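Local coordinates for protein cellulose synthase 1 (Gluconacetobacter xylinus, PDB 4I86) that carries a C-terminal PilZ domain, a small beta-barrel module of the family that binds cyclic di-GMP, and is thereby probably regulated, at residues Arg7-Val18 against Thr30-Gly39; Trp47-Tyr58 against Leu70-Gly78. All blocks are in the same frame, centred on the assembly; numbering follows the deposited sequence.

Interaction 1: Arg7-Val18 against Thr30-Gly39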
loop_
_atom_site.group_PDB
_atom_site.type_symbol
_atom_site.label_atom_id
_atom_site.label_comp_id
_atom_site.label_asym_id
_atom_site.label_seq_id
_atom_site.Cartn_x
_atom_site.Cartn_y
_atom_site.Cartn_z
ATOM N N ARG A 7 12.970 -5.344 -11.991
ATOM C CA ARG A 7 12.750 -4.799 -10.661
ATOM C C ARG A 7 12.891 -5.867 -9.574
ATOM O O ARG A 7 12.216 -6.903 -9.620
ATOM C CB ARG A 7 11.340 -4.199 -10.616
ATOM C CG ARG A 7 11.141 -3.119 -9.573
ATOM C CD ARG A 7 10.306 -1.987 -10.147
ATOM N NE ARG A 7 9.975 -0.990 -9.134
ATOM C CZ ARG A 7 8.740 -0.565 -8.875
ATOM N NH1 ARG A 7 8.532 0.347 -7.929
ATOM N NH2 ARG A 7 7.711 -1.052 -9.566
ATOM N N ASN A 8 13.773 -5.636 -8.604
ATOM C CA ASN A 8 13.824 -6.523 -7.444
ATOM C C ASN A 8 12.733 -6.106 -6.468
ATOM O O ASN A 8 12.498 -4.910 -6.280
ATOM C CB ASN A 8 15.204 -6.512 -6.784
ATOM C CG ASN A 8 16.072 -7.695 -7.214
ATOM O OD1 ASN A 8 15.564 -8.783 -7.525
ATOM N ND2 ASN A 8 17.387 -7.488 -7.230
ATOM N N SER A 9 12.045 -7.073 -5.869
ATOM C CA SER A 9 10.891 -6.749 -5.026
ATOM C C SER A 9 11.319 -6.077 -3.726
ATOM O O SER A 9 10.662 -5.140 -3.247
ATOM C CB SER A 9 10.047 -8.000 -4.726
ATOM O OG SER A 9 10.760 -8.939 -3.937
ATOM N N HIS A 10 12.433 -6.537 -3.162
ATOM C CA HIS A 10 12.785 -6.152 -1.803
ATOM C C HIS A 10 11.570 -6.434 -0.916
ATOM O O HIS A 10 11.171 -5.589 -0.103
ATOM C CB HIS A 10 13.198 -4.672 -1.717
ATOM C CG HIS A 10 14.434 -4.345 -2.499
ATOM N ND1 HIS A 10 14.400 -3.890 -3.803
ATOM C CD2 HIS A 10 15.750 -4.443 -2.172
ATOM C CE1 HIS A 10 15.637 -3.712 -4.239
ATOM N NE2 HIS A 10 16.469 -4.039 -3.276
ATOM N N ARG A 11 10.983 -7.622 -1.089
ATOM C CA ARG A 11 9.882 -8.084 -0.232
ATOM C C ARG A 11 10.260 -8.081 1.250
ATOM O O ARG A 11 11.077 -8.886 1.693
ATOM C CB ARG A 11 9.497 -9.516 -0.597
ATOM C CG ARG A 11 8.260 -10.025 0.128
ATOM C CD ARG A 11 7.038 -9.599 -0.647
ATOM N NE ARG A 11 7.420 -9.367 -2.037
ATOM C CZ ARG A 11 7.157 -10.193 -3.042
ATOM N NH1 ARG A 11 6.478 -11.313 -2.830
ATOM N NH2 ARG A 11 7.560 -9.885 -4.267
ATOM N N ILE A 12 9.644 -7.200 2.024
ATOM C CA ILE A 12 9.881 -7.180 3.464
ATOM C C ILE A 12 8.591 -7.446 4.237
ATOM O O ILE A 12 7.700 -6.590 4.284
ATOM C CB ILE A 12 10.542 -5.842 3.921
ATOM C CG1 ILE A 12 10.535 -5.712 5.439
ATOM C CG2 ILE A 12 9.843 -4.654 3.297
ATOM C CD1 ILE A 12 11.388 -6.751 6.147
ATOM N N PRO A 13 8.471 -8.657 4.817
ATOM C CA PRO A 13 7.374 -8.928 5.759
ATOM C C PRO A 13 7.418 -7.961 6.937
ATOM O O PRO A 13 8.455 -7.825 7.594
ATOM C CB PRO A 13 7.660 -10.359 6.244
ATOM C CG PRO A 13 9.042 -10.720 5.700
ATOM C CD PRO A 13 9.238 -9.876 4.490
ATOM N N ALA A 14 6.303 -7.295 7.199
ATOM C CA ALA A 14 6.248 -6.293 8.253
ATOM C C ALA A 14 4.808 -6.008 8.625
ATOM O O ALA A 14 3.910 -6.079 7.789
ATOM C CB ALA A 14 6.940 -5.014 7.816
ATOM N N THR A 15 4.599 -5.679 9.894
ATOM C CA THR A 15 3.272 -5.419 10.402
ATOM C C THR A 15 3.185 -3.968 10.853
ATOM O O THR A 15 3.725 -3.598 11.903
ATOM C CB THR A 15 2.946 -6.339 11.599
ATOM O OG1 THR A 15 2.975 -7.706 11.171
ATOM C CG2 THR A 15 1.557 -6.014 12.161
ATOM N N ILE A 16 2.509 -3.144 10.056
ATOM C CA ILE A 16 2.323 -1.742 10.409
ATOM C C ILE A 16 0.928 -1.272 10.074
ATOM O O ILE A 16 0.375 -1.635 9.029
ATOM C CB ILE A 16 3.408 -0.817 9.778
ATOM C CG1 ILE A 16 3.257 -0.707 8.266
ATOM C CG2 ILE A 16 4.806 -1.316 10.128
ATOM C CD1 ILE A 16 4.180 0.324 7.662
ATOM N N PRO A 17 0.338 -0.477 10.978
ATOM C CA PRO A 17 -1.010 0.046 10.764
ATOM C C PRO A 17 -1.050 0.892 9.489
ATOM O O PRO A 17 -0.123 1.668 9.211
ATOM C CB PRO A 17 -1.243 0.946 11.992
ATOM C CG PRO A 17 -0.251 0.468 13.004
ATOM C CD PRO A 17 0.939 0.017 12.228
ATOM N N VAL A 18 -2.131 0.758 8.735
ATOM C CA VAL A 18 -2.327 1.583 7.558
ATOM C C VAL A 18 -3.793 1.946 7.445
ATOM O O VAL A 18 -4.657 1.239 7.974
ATOM C CB VAL A 18 -1.874 0.846 6.278
ATOM C CG1 VAL A 18 -0.385 0.532 6.336
ATOM C CG2 VAL A 18 -2.674 -0.437 6.095
ATOM N N THR A 30 -9.268 0.499 7.635
ATOM C CA THR A 30 -8.025 0.429 8.383
ATOM C C THR A 30 -7.557 -1.025 8.363
ATOM O O THR A 30 -8.354 -1.918 8.084
ATOM C CB THR A 30 -8.257 0.930 9.832
ATOM O OG1 THR A 30 -8.728 2.288 9.785
ATOM C CG2 THR A 30 -6.977 0.886 10.640
ATOM N N GLY A 31 -6.274 -1.262 8.643
ATOM C CA GLY A 31 -5.702 -2.600 8.586
ATOM C C GLY A 31 -4.259 -2.610 9.044
ATOM O O GLY A 31 -3.767 -1.590 9.527
ATOM N N VAL A 32 -3.584 -3.761 8.937
ATOM C CA VAL A 32 -2.144 -3.809 9.139
ATOM C C VAL A 32 -1.485 -4.478 7.947
ATOM O O VAL A 32 -2.087 -5.329 7.284
ATOM C CB VAL A 32 -1.718 -4.552 10.444
ATOM C CG1 VAL A 32 -2.137 -3.772 11.682
ATOM C CG2 VAL A 32 -2.277 -5.970 10.466
ATOM N N THR A 33 -0.240 -4.108 7.683
ATOM C CA THR A 33 0.466 -4.675 6.546
ATOM C C THR A 33 0.887 -6.111 6.840
ATOM O O THR A 33 0.999 -6.508 8.002
ATOM C CB THR A 33 1.705 -3.852 6.192
ATOM O OG1 THR A 33 2.628 -3.885 7.296
ATOM C CG2 THR A 33 1.296 -2.414 5.888
ATOM N N GLU A 34 1.132 -6.874 5.779
ATOM C CA GLU A 34 1.705 -8.210 5.912
ATOM C C GLU A 34 3.099 -8.214 5.291
ATOM O O GLU A 34 4.068 -8.700 5.880
ATOM C CB GLU A 34 0.803 -9.235 5.227
ATOM C CG GLU A 34 -0.562 -9.376 5.889
ATOM C CD GLU A 34 -1.516 -10.220 5.072
ATOM O OE1 GLU A 34 -1.040 -10.919 4.152
ATOM O OE2 GLU A 34 -2.737 -10.175 5.339
ATOM N N ASP A 35 3.201 -7.645 4.097
ATOM C CA ASP A 35 4.499 -7.460 3.477
ATOM C C ASP A 35 4.465 -6.215 2.612
ATOM O O ASP A 35 3.395 -5.770 2.186
ATOM C CB ASP A 35 4.859 -8.661 2.619
ATOM C CG ASP A 35 4.004 -8.746 1.373
ATOM O OD1 ASP A 35 3.009 -9.491 1.406
ATOM O OD2 ASP A 35 4.311 -8.057 0.371
ATOM N N LEU A 36 5.639 -5.652 2.365
ATOM C CA LEU A 36 5.772 -4.493 1.499
ATOM C C LEU A 36 6.883 -4.823 0.529
ATOM O O LEU A 36 7.807 -5.539 0.875
ATOM C CB LEU A 36 6.138 -3.247 2.315
ATOM C CG LEU A 36 5.007 -2.765 3.231
ATOM C CD1 LEU A 36 5.501 -1.779 4.250
ATOM C CD2 LEU A 36 3.921 -2.128 2.411
ATOM N N SER A 37 6.779 -4.321 -0.694
ATOM C CA SER A 37 7.848 -4.479 -1.666
ATOM C C SER A 37 7.936 -3.210 -2.495
ATOM O O SER A 37 7.092 -2.307 -2.364
ATOM C CB SER A 37 7.565 -5.674 -2.582
ATOM O OG SER A 37 6.299 -5.510 -3.193
ATOM N N MET A 38 8.945 -3.143 -3.355
ATOM C CA MET A 38 9.020 -2.065 -4.331
ATOM C C MET A 38 7.822 -2.104 -5.297
ATOM O O MET A 38 7.507 -1.109 -5.942
ATOM C CB MET A 38 10.342 -2.131 -5.104
ATOM C CG MET A 38 11.560 -1.668 -4.303
ATOM S SD MET A 38 11.396 -0.040 -3.535
ATOM C CE MET A 38 10.994 1.012 -4.948
ATOM N N GLY A 39 7.150 -3.249 -5.388
ATOM C CA GLY A 39 6.019 -3.386 -6.297
ATOM C C GLY A 39 4.684 -2.963 -5.681
ATOM O O GLY A 39 3.825 -2.380 -6.347
HETATM O O HOH W 1 1.266 -8.562 9.702
#

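Interaction 2: Trp47-Tyr58 against Leu70-Gly78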
loop_
_atom_site.group_PDB
_atom_site.type_symbol
_atom_site.label_atom_id
_atom_site.label_comp_id
_atom_site.label_asym_id
_atom_site.label_seq_id
_atom_site.Cartn_x
_atom_site.Cartn_y
_atom_site.Cartn_z
ATOM N N TRP A 47 -12.132 -5.188 2.601
ATOM C CA TRP A 47 -12.669 -4.247 1.613
ATOM C C TRP A 47 -14.166 -4.501 1.395
ATOM O O TRP A 47 -14.564 -5.618 1.048
ATOM C CB TRP A 47 -11.894 -4.399 0.296
ATOM C CG TRP A 47 -12.052 -3.276 -0.702
ATOM C CD1 TRP A 47 -12.694 -3.334 -1.906
ATOM C CD2 TRP A 47 -11.534 -1.937 -0.588
ATOM N NE1 TRP A 47 -12.620 -2.115 -2.542
ATOM C CE2 TRP A 47 -11.910 -1.244 -1.759
ATOM C CE3 TRP A 47 -10.790 -1.263 0.387
ATOM C CZ2 TRP A 47 -11.566 0.094 -1.979
ATOM C CZ3 TRP A 47 -10.454 0.065 0.169
ATOM C CH2 TRP A 47 -10.838 0.726 -1.004
ATOM N N PRO A 48 -14.998 -3.459 1.586
ATOM C CA PRO A 48 -16.465 -3.578 1.615
ATOM C C PRO A 48 -17.146 -3.469 0.253
ATOM O O PRO A 48 -18.235 -2.904 0.163
ATOM C CB PRO A 48 -16.882 -2.375 2.463
ATOM C CG PRO A 48 -15.861 -1.333 2.093
ATOM C CD PRO A 48 -14.554 -2.091 1.921
ATOM N N ALA A 49 -16.520 -3.984 -0.793
ATOM C CA ALA A 49 -17.160 -4.017 -2.096
ATOM C C ALA A 49 -16.472 -5.052 -2.959
ATOM O O ALA A 49 -15.375 -5.508 -2.636
ATOM C CB ALA A 49 -17.107 -2.645 -2.753
ATOM N N LYS A 50 -17.129 -5.437 -4.046
ATOM C CA LYS A 50 -16.510 -6.343 -4.993
ATOM C C LYS A 50 -15.685 -5.544 -5.977
ATOM O O LYS A 50 -16.135 -4.524 -6.505
ATOM C CB LYS A 50 -17.544 -7.210 -5.713
ATOM C CG LYS A 50 -17.855 -8.490 -4.957
ATOM C CD LYS A 50 -16.555 -9.158 -4.514
ATOM C CE LYS A 50 -16.795 -10.540 -3.919
ATOM N NZ LYS A 50 -15.512 -11.193 -3.526
ATOM N N LEU A 51 -14.459 -6.001 -6.190
ATOM C CA LEU A 51 -13.552 -5.324 -7.094
ATOM C C LEU A 51 -13.916 -5.640 -8.535
ATOM O O LEU A 51 -13.905 -6.810 -8.931
ATOM C CB LEU A 51 -12.119 -5.792 -6.833
ATOM C CG LEU A 51 -11.093 -4.751 -6.399
ATOM C CD1 LEU A 51 -11.737 -3.372 -6.283
ATOM C CD2 LEU A 51 -10.456 -5.172 -5.084
ATOM N N SER A 52 -14.244 -4.621 -9.322
ATOM C CA SER A 52 -14.230 -4.804 -10.770
ATOM C C SER A 52 -12.822 -5.262 -11.142
ATOM O O SER A 52 -12.626 -6.320 -11.751
ATOM C CB SER A 52 -14.537 -3.497 -11.496
ATOM O OG SER A 52 -13.803 -3.426 -12.716
ATOM N N GLY A 53 -11.845 -4.448 -10.751
ATOM C CA GLY A 53 -10.440 -4.732 -10.976
ATOM C C GLY A 53 -9.595 -3.640 -10.350
ATOM O O GLY A 53 -10.055 -2.954 -9.434
ATOM N N PRO A 54 -8.356 -3.466 -10.842
ATOM C CA PRO A 54 -7.430 -2.421 -10.364
ATOM C C PRO A 54 -8.122 -1.076 -10.059
ATOM O O PRO A 54 -8.529 -0.356 -10.973
ATOM C CB PRO A 54 -6.448 -2.284 -11.528
ATOM C CG PRO A 54 -6.374 -3.699 -12.094
ATOM C CD PRO A 54 -7.751 -4.314 -11.892
ATOM N N THR A 55 -8.237 -0.744 -8.773
ATOM C CA THR A 55 -9.003 0.419 -8.318
ATOM C C THR A 55 -8.118 1.377 -7.525
ATOM O O THR A 55 -7.548 0.983 -6.516
ATOM C CB THR A 55 -10.183 -0.027 -7.416
ATOM O OG1 THR A 55 -11.159 -0.704 -8.215
ATOM C CG2 THR A 55 -10.832 1.165 -6.716
ATOM N N PRO A 56 -8.015 2.640 -7.979
ATOM C CA PRO A 56 -7.103 3.621 -7.378
ATOM C C PRO A 56 -7.477 4.021 -5.957
ATOM O O PRO A 56 -8.640 4.331 -5.653
ATOM C CB PRO A 56 -7.177 4.830 -8.326
ATOM C CG PRO A 56 -8.385 4.627 -9.147
ATOM C CD PRO A 56 -8.650 3.151 -9.206
ATOM N N VAL A 57 -6.466 4.001 -5.094
ATOM C CA VAL A 57 -6.627 4.305 -3.666
ATOM C C VAL A 57 -5.442 5.129 -3.169
ATOM O O VAL A 57 -4.467 5.354 -3.904
ATOM C CB VAL A 57 -6.695 3.018 -2.799
ATOM C CG1 VAL A 57 -7.808 2.068 -3.277
ATOM C CG2 VAL A 57 -5.339 2.304 -2.773
ATOM N N TYR A 58 -5.543 5.593 -1.927
ATOM C CA TYR A 58 -4.424 6.196 -1.235
ATOM C C TYR A 58 -4.197 5.358 -0.001
ATOM O O TYR A 58 -5.160 4.961 0.665
ATOM C CB TYR A 58 -4.713 7.665 -0.864
ATOM C CG TYR A 58 -4.925 8.562 -2.065
ATOM C CD1 TYR A 58 -3.863 8.902 -2.887
ATOM C CD2 TYR A 58 -6.183 9.066 -2.380
ATOM C CE1 TYR A 58 -4.040 9.717 -3.991
ATOM C CE2 TYR A 58 -6.369 9.895 -3.498
ATOM C CZ TYR A 58 -5.291 10.212 -4.289
ATOM O OH TYR A 58 -5.443 11.025 -5.391
ATOM N N LEU A 70 0.811 7.165 0.002
ATOM C CA LEU A 70 1.204 6.591 -1.274
ATOM C C LEU A 70 -0.001 6.232 -2.129
ATOM O O LEU A 70 -0.846 5.445 -1.701
ATOM C CB LEU A 70 2.072 5.342 -1.054
ATOM C CG LEU A 70 3.216 5.409 -0.016
ATOM C CD1 LEU A 70 2.736 4.975 1.358
ATOM C CD2 LEU A 70 4.363 4.532 -0.466
ATOM N N PRO A 71 -0.081 6.793 -3.348
ATOM C CA PRO A 71 -1.141 6.365 -4.275
ATOM C C PRO A 71 -0.916 4.912 -4.651
ATOM O O PRO A 71 0.228 4.437 -4.662
ATOM C CB PRO A 71 -0.926 7.244 -5.521
ATOM C CG PRO A 71 -0.067 8.372 -5.060
ATOM C CD PRO A 71 0.801 7.802 -3.952
ATOM N N ALA A 72 -1.994 4.207 -4.957
ATOM C CA ALA A 72 -1.874 2.805 -5.295
ATOM C C ALA A 72 -3.117 2.351 -6.021
ATOM O O ALA A 72 -4.037 3.137 -6.270
ATOM C CB ALA A 72 -1.624 1.954 -4.045
ATOM N N ARG A 73 -3.119 1.079 -6.380
ATOM C CA ARG A 73 -4.279 0.452 -6.977
ATOM C C ARG A 73 -4.548 -0.833 -6.206
ATOM O O ARG A 73 -3.645 -1.654 -6.070
ATOM C CB ARG A 73 -4.013 0.175 -8.469
ATOM C CG ARG A 73 -4.448 1.327 -9.385
ATOM C CD ARG A 73 -4.161 1.094 -10.861
ATOM N NE ARG A 73 -2.796 1.477 -11.220
ATOM C CZ ARG A 73 -2.368 1.696 -12.465
ATOM N NH1 ARG A 73 -3.202 1.582 -13.499
ATOM N NH2 ARG A 73 -1.098 2.039 -12.671
ATOM N N ILE A 74 -5.754 -0.997 -5.659
ATOM C CA ILE A 74 -6.090 -2.295 -5.084
ATOM C C ILE A 74 -6.395 -3.237 -6.250
ATOM O O ILE A 74 -7.116 -2.874 -7.184
ATOM C CB ILE A 74 -7.257 -2.251 -4.035
ATOM C CG1 ILE A 74 -7.423 -3.631 -3.374
ATOM C CG2 ILE A 74 -8.563 -1.783 -4.672
ATOM C CD1 ILE A 74 -8.146 -3.615 -2.039
ATOM N N ILE A 75 -5.807 -4.429 -6.230
ATOM C CA ILE A 75 -5.967 -5.333 -7.365
ATOM C C ILE A 75 -6.717 -6.613 -6.988
ATOM O O ILE A 75 -7.321 -7.256 -7.843
ATOM C CB ILE A 75 -4.604 -5.671 -8.043
ATOM C CG1 ILE A 75 -3.638 -6.316 -7.050
ATOM C CG2 ILE A 75 -3.980 -4.412 -8.668
ATOM C CD1 ILE A 75 -2.433 -7.003 -7.711
ATOM N N ARG A 76 -6.670 -6.979 -5.711
ATOM C CA ARG A 76 -7.452 -8.107 -5.211
ATOM C C ARG A 76 -7.875 -7.874 -3.770
ATOM O O ARG A 76 -7.165 -7.219 -3.003
ATOM C CB ARG A 76 -6.658 -9.415 -5.296
ATOM C CG ARG A 76 -7.514 -10.670 -5.152
ATOM C CD ARG A 76 -6.738 -11.799 -4.484
ATOM N NE ARG A 76 -6.661 -11.630 -3.031
ATOM C CZ ARG A 76 -7.149 -12.495 -2.143
ATOM N NH1 ARG A 76 -7.745 -13.610 -2.554
ATOM N NH2 ARG A 76 -7.034 -12.248 -0.842
ATOM N N ALA A 77 -9.032 -8.425 -3.408
ATOM C CA ALA A 77 -9.534 -8.372 -2.037
ATOM C C ALA A 77 -10.202 -9.700 -1.676
ATOM O O ALA A 77 -11.144 -10.125 -2.343
ATOM C CB ALA A 77 -10.520 -7.216 -1.882
ATOM N N GLY A 78 -9.714 -10.354 -0.625
ATOM C CA GLY A 78 -10.226 -11.662 -0.259
ATOM C C GLY A 78 -10.551 -11.842 1.211
ATOM O O GLY A 78 -10.331 -12.921 1.770
#

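Interaction 1: Arg7-Val18 against Thr30-Gly39
Ile-12 and Leu-36 exchange two backbone hydrogen bonds, Ile-12 N reaching Leu-36 O at 2.7 Å, in the first of two antiparallel runs. Val-18 and Gly-31 do the same at the other end. The register slips by one residue between Pro-13 and Pro-17, and Thr-33 bridges the slip with its side chain. Its hydroxyl, lodged between backbone N and carbonyl carbon (chi1 63°), does double duty: OG1 donates to Ala-14 O at 2.6 Å, from 53° above that carbonyl's plane, and accepts from Ile-16 N at 2.9 Å. Past the strands, Met-38 N closes on Ser-9 O at 2.6 Å.

Arg-7 and Arg-11 on one side, and Asp-35, Ser-37 and Gly-40 on the other, match the RxxxR and D/NxSxxG signatures of PilZ domains, which in the family form the cyclic di-GMP site; here the two are brought side by side. Ser-37 OG turns to the backbone, accepting from Gly-39 N in an ST turn and bonding Gly-40 N.

Charged groups meet without a salt bridge. The Arg-11 chain, bent at its middle torsions, lays CD 3.3 Å from Asp-35 OD2, yet NE stays 4.1 Å from OD2, and guanidinium and carboxylate planes lie 38° apart. The Arg-7 guanidinium instead sets one face over the Met-38 carbonyl.

Apolar contacts gather in two spots. In one, Ile-12 CG2 meets Leu-36 CB and Ile-16 CD1 lies 4.2 Å from Leu-36 CD1, while Leu-36 also packs on Leu-100 and Leu-104 of helix 91-105. In the other, Val-18 CG1 presses on the Thr-33 methyl, CG2, at 3.4 Å, tighter than usual, the side chains crossing near a right angle.

Interaction 2: Trp47-Tyr58 against Leu70-Gly78
The antiparallel hairpin of strands 55-63 and 66-77, part of the PilZ beta barrel, is joined here by Thr-55 and Val-57 pairing with Ile-74 and Ala-72. Each pair exchanges two backbone hydrogen bonds: Thr-55 N lies 2.9 Å from Ile-74 O, and Val-57 N lies 2.8 Å from Ala-72 O. Between these pairs, Pro-56 faces Arg-73 as a non-hydrogen-bonded pair, where the proline has no N-H to spend. The axes of 55-58 and 70-77 make 137°, consistent with a twisted pair whose second strand bends at its bulge.

Ile-74 is central to the apolar cluster. With CG1 opposite its own backbone N (chi1 -173°), CD1 is carried over one face of the Trp-47 indole, 4.2 Å from the centroid of the five-membered ring and 19° off its normal, a CH-pi contact. Pro-48 CD lies over the opposite face, toward its rim. The CG2 branch of Ile-74 turns instead to Thr-55, approaching its CB at 3.6 Å. Leu-51 completes the cluster: its CD2 touches Ile-74 CG1 at 3.8 Å and Ala-77 CB at 3.8 Å, while Ala-77 CB also meets Trp-47 CB.

The chain entering the strand is steadied by Thr-55 OG1, which donates to Gly-53 O at 2.8 Å. Beyond Ile-74, Ile-75 and Arg-76 both face Ile-83, a classic beta bulge in the pairing with strand 82-86. Val-57 and Ile-74 also touch Phe-84 of that strand, an inward-facing apolar lining typical of a small antiparallel beta barrel.

How the interactions relate
Along the chain the two contacts come in series: interaction 1 closes at Gly-39 before interaction 2 opens at Trp-47. Their centres are 16 Å apart, on opposite sides of the centre of the chain, and their nearest atoms remain about 7 Å apart without touching. Continuity comes through the shared antiparallel sheet: strand 17-22, entered by interaction 1, neighbours strand 55-63, entered by interaction 2, and Tyr-58 is hydrogen-bonded to Ala-21 through the backbone. Interaction 1 joins the hairpin 17-22/28-36 and also pairs strand 12-13 with its second strand; interaction 2 lies in the hairpin 55-63/66-77. Interaction 1 brings the family's signature motifs together, whereas interaction 2 builds another part of the barrel wall.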